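Local atomic coordinates of kinesin-like protein KAR3 (Saccharomyces cerevisiae, PDB entry 1F9V), a protein that probably moves along microtubules as a kinesin motor powered by ATP hydrolysis, and holds ADP and magnesium in its P-loop motor domain. Residues Phe100-Leu103 and Ile109-Ser112; Pro292-Asn295 and Thr299-Leu302; Val316-Ser321 and Asn326-Ser331. The protein carries 2 engineered substitutions. All blocks are in the same frame, centred on the assembly; numbering follows the deposited sequence.

Interaction 1: residues Phe100-Leu103 and Ile109-Ser112. With ADP (adenosine-5'-diphosphate), chain C.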
loop_
_atom_site.group_PDB
_atom_site.type_symbol
_atom_site.label_atom_id
_atom_site.label_comp_id
_atom_site.label_asym_id
_atom_site.label_seq_id
_atom_site.Cartn_x
_atom_site.Cartn_y
_atom_site.Cartn_z
ATOM N N PHE A 100 9.917 -4.744 -3.033
ATOM C CA PHE A 100 11.160 -4.051 -2.697
ATOM C C PHE A 100 10.808 -2.819 -1.874
ATOM O O PHE A 100 11.451 -2.507 -0.875
ATOM C CB PHE A 100 11.905 -3.611 -3.965
ATOM C CG PHE A 100 13.237 -2.969 -3.686
ATOM C CD1 PHE A 100 13.325 -1.608 -3.395
ATOM C CD2 PHE A 100 14.404 -3.724 -3.701
ATOM C CE1 PHE A 100 14.560 -1.007 -3.120
ATOM C CE2 PHE A 100 15.644 -3.133 -3.427
ATOM C CZ PHE A 100 15.718 -1.771 -3.136
ATOM N N THR A 101 9.763 -2.125 -2.304
ATOM C CA THR A 101 9.316 -0.922 -1.626
ATOM C C THR A 101 8.813 -1.201 -0.220
ATOM O O THR A 101 9.154 -0.488 0.722
ATOM C CB THR A 101 8.199 -0.232 -2.434
ATOM O OG1 THR A 101 8.762 0.315 -3.634
ATOM C CG2 THR A 101 7.542 0.889 -1.624
ATOM N N MET A 102 8.012 -2.252 -0.080
ATOM C CA MET A 102 7.437 -2.588 1.219
ATOM C C MET A 102 8.271 -3.470 2.135
ATOM O O MET A 102 8.256 -3.290 3.358
ATOM C CB MET A 102 6.076 -3.275 1.027
ATOM C CG MET A 102 5.077 -2.506 0.184
ATOM S SD MET A 102 4.587 -0.963 0.938
ATOM C CE MET A 102 3.703 -1.570 2.372
ATOM N N LEU A 103 9.003 -4.411 1.548
ATOM C CA LEU A 103 9.757 -5.383 2.329
ATOM C C LEU A 103 11.282 -5.435 2.223
ATOM O O LEU A 103 11.895 -6.317 2.826
ATOM C CB LEU A 103 9.205 -6.784 2.021
ATOM C CG LEU A 103 8.174 -7.496 2.911
ATOM C CD1 LEU A 103 7.888 -6.706 4.168
ATOM C CD2 LEU A 103 6.907 -7.716 2.113
ATOM N N ILE A 109 9.260 -0.108 3.538
ATOM C CA ILE A 109 8.332 0.684 4.317
ATOM C C ILE A 109 7.960 -0.038 5.620
ATOM O O ILE A 109 7.782 0.605 6.652
ATOM C CB ILE A 109 7.063 1.014 3.490
ATOM C CG1 ILE A 109 7.391 2.143 2.497
ATOM C CG2 ILE A 109 5.911 1.414 4.412
ATOM C CD1 ILE A 109 6.235 2.583 1.626
ATOM N N ILE A 110 7.861 -1.361 5.583
ATOM C CA ILE A 110 7.505 -2.090 6.799
ATOM C C ILE A 110 8.617 -2.012 7.859
ATOM O O ILE A 110 8.367 -1.565 8.978
ATOM C CB ILE A 110 7.111 -3.560 6.479
ATOM C CG1 ILE A 110 5.742 -3.570 5.776
ATOM C CG2 ILE A 110 7.031 -4.393 7.772
ATOM C CD1 ILE A 110 5.408 -4.856 5.055
ATOM N N PRO A 111 9.849 -2.456 7.536
ATOM C CA PRO A 111 10.889 -2.352 8.573
ATOM C C PRO A 111 11.130 -0.906 9.012
ATOM O O PRO A 111 11.358 -0.639 10.191
ATOM C CB PRO A 111 12.129 -2.971 7.925
ATOM C CG PRO A 111 11.826 -3.078 6.484
ATOM C CD PRO A 111 10.342 -3.098 6.310
ATOM N N SER A 112 11.064 0.032 8.068
ATOM C CA SER A 112 11.261 1.448 8.379
ATOM C C SER A 112 10.172 1.972 9.316
ATOM O O SER A 112 10.437 2.760 10.225
ATOM C CB SER A 112 11.246 2.292 7.093
ATOM O OG SER A 112 12.415 2.086 6.321
HETATM P PB ADP C . 7.093 -6.689 -7.501
HETATM O O1B ADP C . 6.293 -5.500 -7.892
HETATM O O2B ADP C . 6.939 -6.980 -5.929
HETATM O O3B ADP C . 6.738 -7.878 -8.317
HETATM P PA ADP C . 9.883 -6.623 -6.750
HETATM O O1A ADP C . 9.900 -5.643 -5.664
HETATM O O2A ADP C . 9.853 -7.971 -6.186
HETATM O O3A ADP C . 8.627 -6.374 -7.672
HETATM O "O5'" ADP C . 11.188 -6.503 -7.637
HETATM C "C5'" ADP C . 11.296 -6.267 -9.043
HETATM C "C4'" ADP C . 12.832 -6.250 -9.306
HETATM O "O4'" ADP C . 13.220 -4.871 -9.316
HETATM C "C3'" ADP C . 13.659 -6.890 -8.174
HETATM O "O3'" ADP C . 14.818 -7.584 -8.666
HETATM C "C2'" ADP C . 14.054 -5.735 -7.270
HETATM O "O2'" ADP C . 15.221 -6.001 -6.473
HETATM C "C1'" ADP C . 14.163 -4.580 -8.256
HETATM N N9 ADP C . 13.752 -3.268 -7.666
HETATM C C8 ADP C . 12.473 -2.877 -7.503
HETATM N N7 ADP C . 12.446 -1.663 -6.990
HETATM C C5 ADP C . 13.677 -1.257 -6.815
HETATM C C6 ADP C . 14.271 -0.099 -6.335
HETATM N N6 ADP C . 13.510 0.916 -5.917
HETATM N N1 ADP C . 15.635 0.003 -6.283
HETATM C C2 ADP C . 16.438 -0.998 -6.697
HETATM N N3 ADP C . 15.876 -2.127 -7.173
HETATM C C4 ADP C . 14.529 -2.294 -7.248
#
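Thr101 and Met102 offer their carbonyl oxygens to the first turn of helix 109-124, and two backbone hydrogen bonds join the two helices. Ile109 N reaches Thr101 O at 2.8 Å, and Ile110 N reaches Met102 O at 3.0 Å with an N-H...O angle of 164°. Both donors lie in the planes of their carbonyls. Pro111 CD rests against the same Met102 oxygen.

The apolar part flanks these bonds. Ile109 CD1 runs alongside Thr101 CG2 and also meets Met102 SD, at 4.0 Å. The bend at chi2 of Met102 (-65°) brings SD against CD1 and CB of Ile109. Leu103 CD1 is modelled 3.2 Å from Ile110 CD1, too short for a comfortable carbon contact, and the exact position of this leucine branch is doubtful.

The polar end of Thr101 is turned to other work: OG1 is hydrogen-bonded to Gly97 O and to Arg10 NH1.

On the nucleotide side, Phe100 N donates to ADP O1A at 2.8 Å. The ring, its CG anti to the backbone N (chi1 -176°), lays one face over the adenine, displaced toward the ring's rim, with ADP C5 3.4 Å above its plane. Gly95, Gly97, Lys98 and Thr99 add further backbone amides to this ADP, as expected of a P-loop.

Chemically, the C-terminal carbonyls of helix 98-103 are taken up by the amides that open the next helix, so the nucleotide-binding helix is coupled through its main chain to helix 109-124.

Interaction 2: residues Pro292-Asn295 and Thr299-Leu302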
loop_
_atom_site.group_PDB
_atom_site.type_symbol
_atom_site.label_atom_id
_atom_site.label_comp_id
_atom_site.label_asym_id
_atom_site.label_seq_id
_atom_site.Cartn_x
_atom_site.Cartn_y
_atom_site.Cartn_z
ATOM N N PRO A 292 -18.770 0.003 -1.807
ATOM C CA PRO A 292 -18.769 -1.468 -1.851
ATOM C C PRO A 292 -17.712 -2.212 -1.033
ATOM O O PRO A 292 -17.054 -3.112 -1.548
ATOM C CB PRO A 292 -18.640 -1.770 -3.341
ATOM C CG PRO A 292 -17.825 -0.631 -3.861
ATOM C CD PRO A 292 -18.279 0.581 -3.073
ATOM N N PHE A 293 -17.561 -1.856 0.238
ATOM C CA PHE A 293 -16.580 -2.521 1.094
ATOM C C PHE A 293 -16.760 -4.036 1.103
ATOM O O PHE A 293 -15.791 -4.781 1.076
ATOM C CB PHE A 293 -16.700 -2.045 2.550
ATOM C CG PHE A 293 -16.256 -0.634 2.777
ATOM C CD1 PHE A 293 -14.911 -0.285 2.676
ATOM C CD2 PHE A 293 -17.184 0.349 3.106
ATOM C CE1 PHE A 293 -14.498 1.027 2.901
ATOM C CE2 PHE A 293 -16.785 1.664 3.332
ATOM C CZ PHE A 293 -15.439 2.005 3.229
ATOM N N ARG A 294 -18.011 -4.484 1.144
ATOM C CA ARG A 294 -18.316 -5.912 1.219
ATOM C C ARG A 294 -18.082 -6.712 -0.055
ATOM O O ARG A 294 -18.187 -7.943 -0.046
ATOM C CB ARG A 294 -19.767 -6.105 1.684
ATOM C CG ARG A 294 -20.136 -5.292 2.912
ATOM C CD ARG A 294 -21.590 -5.531 3.329
ATOM N NE ARG A 294 -21.769 -6.883 3.852
ATOM C CZ ARG A 294 -21.656 -7.218 5.133
ATOM N NH1 ARG A 294 -21.359 -6.303 6.048
ATOM N NH2 ARG A 294 -21.810 -8.480 5.493
ATOM N N ASN A 295 -17.753 -6.025 -1.146
ATOM C CA ASN A 295 -17.531 -6.698 -2.422
ATOM C C ASN A 295 -16.193 -7.415 -2.564
ATOM O O ASN A 295 -15.963 -8.104 -3.553
ATOM C CB ASN A 295 -17.718 -5.712 -3.577
ATOM C CG ASN A 295 -19.182 -5.457 -3.887
ATOM O OD1 ASN A 295 -19.516 -4.865 -4.914
ATOM N ND2 ASN A 295 -20.066 -5.904 -2.998
ATOM N N THR A 299 -11.128 -5.139 1.125
ATOM C CA THR A 299 -11.806 -3.914 1.524
ATOM C C THR A 299 -12.716 -4.150 2.727
ATOM O O THR A 299 -12.878 -3.270 3.571
ATOM C CB THR A 299 -12.631 -3.288 0.357
ATOM O OG1 THR A 299 -13.533 -4.260 -0.190
ATOM C CG2 THR A 299 -11.695 -2.794 -0.751
ATOM N N TYR A 300 -13.306 -5.340 2.805
ATOM C CA TYR A 300 -14.180 -5.654 3.929
ATOM C C TYR A 300 -13.348 -5.738 5.206
ATOM O O TYR A 300 -13.714 -5.183 6.241
ATOM C CB TYR A 300 -14.899 -6.975 3.678
ATOM C CG TYR A 300 -15.868 -7.330 4.774
ATOM C CD1 TYR A 300 -16.857 -6.433 5.176
ATOM C CD2 TYR A 300 -15.776 -8.551 5.433
ATOM C CE1 TYR A 300 -17.734 -6.749 6.229
ATOM C CE2 TYR A 300 -16.640 -8.875 6.478
ATOM C CZ TYR A 300 -17.611 -7.973 6.868
ATOM O OH TYR A 300 -18.435 -8.287 7.924
ATOM N N LEU A 301 -12.214 -6.420 5.122
ATOM C CA LEU A 301 -11.333 -6.562 6.270
ATOM C C LEU A 301 -10.844 -5.211 6.782
ATOM O O LEU A 301 -10.780 -4.979 7.991
ATOM C CB LEU A 301 -10.117 -7.414 5.896
ATOM C CG LEU A 301 -8.968 -7.435 6.915
ATOM C CD1 LEU A 301 -9.396 -8.223 8.140
ATOM C CD2 LEU A 301 -7.724 -8.064 6.305
ATOM N N LEU A 302 -10.519 -4.311 5.859
ATOM C CA LEU A 302 -9.965 -3.006 6.217
ATOM C C LEU A 302 -10.912 -1.822 6.330
ATOM O O LEU A 302 -10.461 -0.694 6.502
ATOM C CB LEU A 302 -8.861 -2.642 5.212
ATOM C CG LEU A 302 -7.735 -3.663 5.059
ATOM C CD1 LEU A 302 -6.787 -3.232 3.926
ATOM C CD2 LEU A 302 -6.981 -3.779 6.387
HETATM O O HOH W 1 -20.839 -8.577 8.480
#
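Phe293 and Arg294 meet Thr299 and Tyr300 in a surface contact, where the 3-10 turn leading into helix 297-306 folds back on that helix's first turns. Its direct polar link is Thr299 OG1 donating to Phe293 O at 2.6 Å, with the donor tilted 27° from the carbonyl plane. The hydroxyl gets there because chi1 of 54° sets it between the backbone N and the carbonyl carbon; OG1 is also hydrogen-bonded to Ser296 OG. Tyr300 N lies 3.1 Å from the same Phe293 O, but the angle is too poor for a bond, so of the two it is the threonine hydroxyl that bonds this oxygen. Within the turn, Asn295 N donates to Pro292 O.

Farther out, Arg294 and Tyr300 run side by side. Tyr300 CE1 sits over one face of the guanidinium, 3.7 Å from Arg294 NH1, while the planes of the two groups are 62° apart, so they do not stack flat. The bend at chi3 of Arg294 brings its head up beside the ring. Water 1, in the guanidinium plane, then joins the two ends: it accepts from Arg294 NH2 at 3.1 Å and lies 2.5 Å from Tyr300 OH. Putting an alanine in place of Tyr300 would probably leave water 1 without its phenol partner and the guanidinium freer to turn.

Around this contact, Pro292 and Phe293 pack on Val277 of helix 258-281, and Thr299 on Cys273 of the same helix. The phenylalanine also touches Gln303 and Leu306 farther along helix 297-306. Tyr300 also meets His169 edge-to-face and touches Ile167, joining helix 297-306 to strand 167-170, while Leu301 touches Thr176 and Ile178 of strand 175-178.

Interaction 3: residues Val316-Ser321 and Asn326-Ser331; sequences VNISPS and NETLNS
Ile318 and Thr328 pack with their side chains crossing at about a right angle, Ile318 CD1 3.9 Å from Thr328 CG2. One helical turn on, Ser331 CB is touched by Ile318 CG2 and by Val316 CG1. The chi1 of Ile318, 58°, wedges CG1 between the backbone N and the carbonyl carbon and leaves CG2 directed at the serine. No direct hydrogen bond joins the two segments; waters fill that role.

Water 2 donates to Asn317 O at 2.8 Å and lies 2.7 Å from Ser331 OG. Thr328 OG1 handles two more: water 3 donates to it and accepts from Ser319 N, while water 4 accepts from it at 2.7 Å and donates to both Ser319 O and Ser321 O. In this way the methyl of Thr328 serves the apolar patch and its hydroxyl the water layer.

The next shell fixes these groups. Ser319 OG accepts from Ser321 N at 3.0 Å, an ST turn that shapes the chain as it leaves the strand, and is also bonded to His324 ND1. His324 O is a further partner of Thr328 OG1, and it and water 4 probably share the single hydroxyl proton.

This is helix-on-sheet packing in the kinesin motor domain: the chain turns back after strand 316-318, and helix 326-331 runs nearly antiparallel to it, at 167°, with axes 8.6 Å apart. The strand lies between strands 4-11 and 86-91 of the central sheet, with backbone bonds to Arg10 and Tyr91. Asn317 points away from the helix toward the P-loop side, whereas Leu329 on the helix packs against Val42 and Lys44 of strand 38-44.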
loop_
_atom_site.group_PDB
_atom_site.type_symbol
_atom_site.label_atom_id
_atom_site.label_comp_id
_atom_site.label_asym_id
_atom_site.label_seq_id
_atom_site.Cartn_x
_atom_site.Cartn_y
_atom_site.Cartn_z
ATOM N N VAL A 316 1.808 3.681 -6.088
ATOM C CA VAL A 316 1.842 3.032 -7.393
ATOM C C VAL A 316 3.249 2.890 -7.965
ATOM O O VAL A 316 3.915 3.871 -8.307
ATOM C CB VAL A 316 0.924 3.763 -8.395
ATOM C CG1 VAL A 316 0.961 3.070 -9.749
ATOM C CG2 VAL A 316 -0.506 3.772 -7.860
ATOM N N ASN A 317 3.680 1.636 -8.052
ATOM C CA ASN A 317 4.993 1.272 -8.550
ATOM C C ASN A 317 4.954 1.032 -10.042
ATOM O O ASN A 317 4.061 0.349 -10.545
ATOM C CB ASN A 317 5.468 -0.009 -7.860
ATOM C CG ASN A 317 5.664 0.173 -6.374
ATOM O OD1 ASN A 317 4.841 -0.261 -5.568
ATOM N ND2 ASN A 317 6.760 0.819 -6.000
ATOM N N ILE A 318 5.930 1.590 -10.753
ATOM C CA ILE A 318 6.002 1.386 -12.193
ATOM C C ILE A 318 7.433 1.183 -12.658
ATOM O O ILE A 318 8.386 1.647 -12.025
ATOM C CB ILE A 318 5.393 2.566 -12.993
ATOM C CG1 ILE A 318 6.104 3.868 -12.649
ATOM C CG2 ILE A 318 3.885 2.663 -12.730
ATOM C CD1 ILE A 318 5.793 4.986 -13.635
ATOM N N SER A 319 7.568 0.454 -13.757
ATOM C CA SER A 319 8.867 0.207 -14.359
ATOM C C SER A 319 9.135 1.378 -15.309
ATOM O O SER A 319 8.203 1.976 -15.845
ATOM C CB SER A 319 8.832 -1.098 -15.149
ATOM O OG SER A 319 9.763 -1.073 -16.222
ATOM N N PRO A 320 10.414 1.736 -15.511
ATOM C CA PRO A 320 10.742 2.845 -16.416
ATOM C C PRO A 320 10.939 2.370 -17.861
ATOM O O PRO A 320 11.095 3.183 -18.774
ATOM C CB PRO A 320 12.046 3.374 -15.846
ATOM C CG PRO A 320 12.730 2.114 -15.352
ATOM C CD PRO A 320 11.627 1.171 -14.889
ATOM N N SER A 321 10.918 1.056 -18.061
ATOM C CA SER A 321 11.173 0.467 -19.370
ATOM C C SER A 321 10.038 0.344 -20.377
ATOM O O SER A 321 8.875 0.181 -20.018
ATOM C CB SER A 321 11.839 -0.887 -19.163
ATOM O OG SER A 321 12.946 -0.733 -18.284
ATOM N N ASN A 326 2.770 -0.364 -21.578
ATOM C CA ASN A 326 1.323 -0.498 -21.590
ATOM C C ASN A 326 0.779 -0.748 -20.190
ATOM O O ASN A 326 -0.241 -0.173 -19.807
ATOM C CB ASN A 326 0.913 -1.616 -22.541
ATOM C CG ASN A 326 1.102 -1.224 -23.995
ATOM O OD1 ASN A 326 0.981 -0.050 -24.353
ATOM N ND2 ASN A 326 1.407 -2.204 -24.836
ATOM N N GLU A 327 1.464 -1.584 -19.421
ATOM C CA GLU A 327 1.018 -1.867 -18.062
ATOM C C GLU A 327 1.267 -0.647 -17.193
ATOM O O GLU A 327 0.522 -0.381 -16.249
ATOM C CB GLU A 327 1.758 -3.073 -17.490
ATOM C CG GLU A 327 1.162 -4.415 -17.883
ATOM C CD GLU A 327 -0.317 -4.554 -17.529
ATOM O OE1 GLU A 327 -0.853 -3.748 -16.731
ATOM O OE2 GLU A 327 -0.948 -5.487 -18.057
ATOM N N THR A 328 2.326 0.097 -17.509
ATOM C CA THR A 328 2.645 1.300 -16.759
ATOM C C THR A 328 1.503 2.295 -16.935
ATOM O O THR A 328 1.063 2.925 -15.974
ATOM C CB THR A 328 3.959 1.936 -17.246
ATOM O OG1 THR A 328 5.060 1.158 -16.772
ATOM C CG2 THR A 328 4.095 3.359 -16.721
ATOM N N LEU A 329 1.015 2.436 -18.164
ATOM C CA LEU A 329 -0.087 3.349 -18.418
ATOM C C LEU A 329 -1.341 2.862 -17.685
ATOM O O LEU A 329 -2.137 3.665 -17.198
ATOM C CB LEU A 329 -0.332 3.471 -19.929
ATOM C CG LEU A 329 0.668 4.428 -20.608
ATOM C CD1 LEU A 329 0.513 4.340 -22.118
ATOM C CD2 LEU A 329 0.453 5.860 -20.127
ATOM N N ASN A 330 -1.507 1.547 -17.597
ATOM C CA ASN A 330 -2.655 0.984 -16.887
ATOM C C ASN A 330 -2.558 1.372 -15.408
ATOM O O ASN A 330 -3.530 1.839 -14.813
ATOM C CB ASN A 330 -2.671 -0.541 -17.017
ATOM C CG ASN A 330 -3.210 -1.013 -18.363
ATOM O OD1 ASN A 330 -3.891 -0.269 -19.076
ATOM N ND2 ASN A 330 -2.908 -2.255 -18.711
ATOM N N SER A 331 -1.372 1.193 -14.830
ATOM C CA SER A 331 -1.139 1.518 -13.423
ATOM C C SER A 331 -1.350 3.000 -13.118
ATOM O O SER A 331 -1.902 3.355 -12.075
ATOM C CB SER A 331 0.281 1.114 -13.010
ATOM O OG SER A 331 0.433 -0.293 -12.982
HETATM O O HOH W 2 2.998 -1.000 -12.695
HETATM O O HOH W 3 4.903 -0.784 -14.704
HETATM O O HOH W 4 7.214 1.492 -18.328
#

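Overall arrangement
Interactions 1 and 3 are buried and interaction 2 lies at the surface, on the opposite side of the chain's centre from interaction 1. Their chemistry follows: main-chain bonds and apolar packing in interaction 1, apolar contacts with bridging waters in interaction 3, and a threonine bond plus a water-linked arginine and tyrosine in interaction 2. Interactions 1 and 3 touch, Thr101 OG1 lying 3.1 Å from Asn317 ND2 in a probable, weak hydrogen bond that joins the P-loop helix to strand 311-318. Interaction 2 touches neither; its nearest atoms are about 11 Å from interaction 1, though helix 297-306 leads along the chain into that strand.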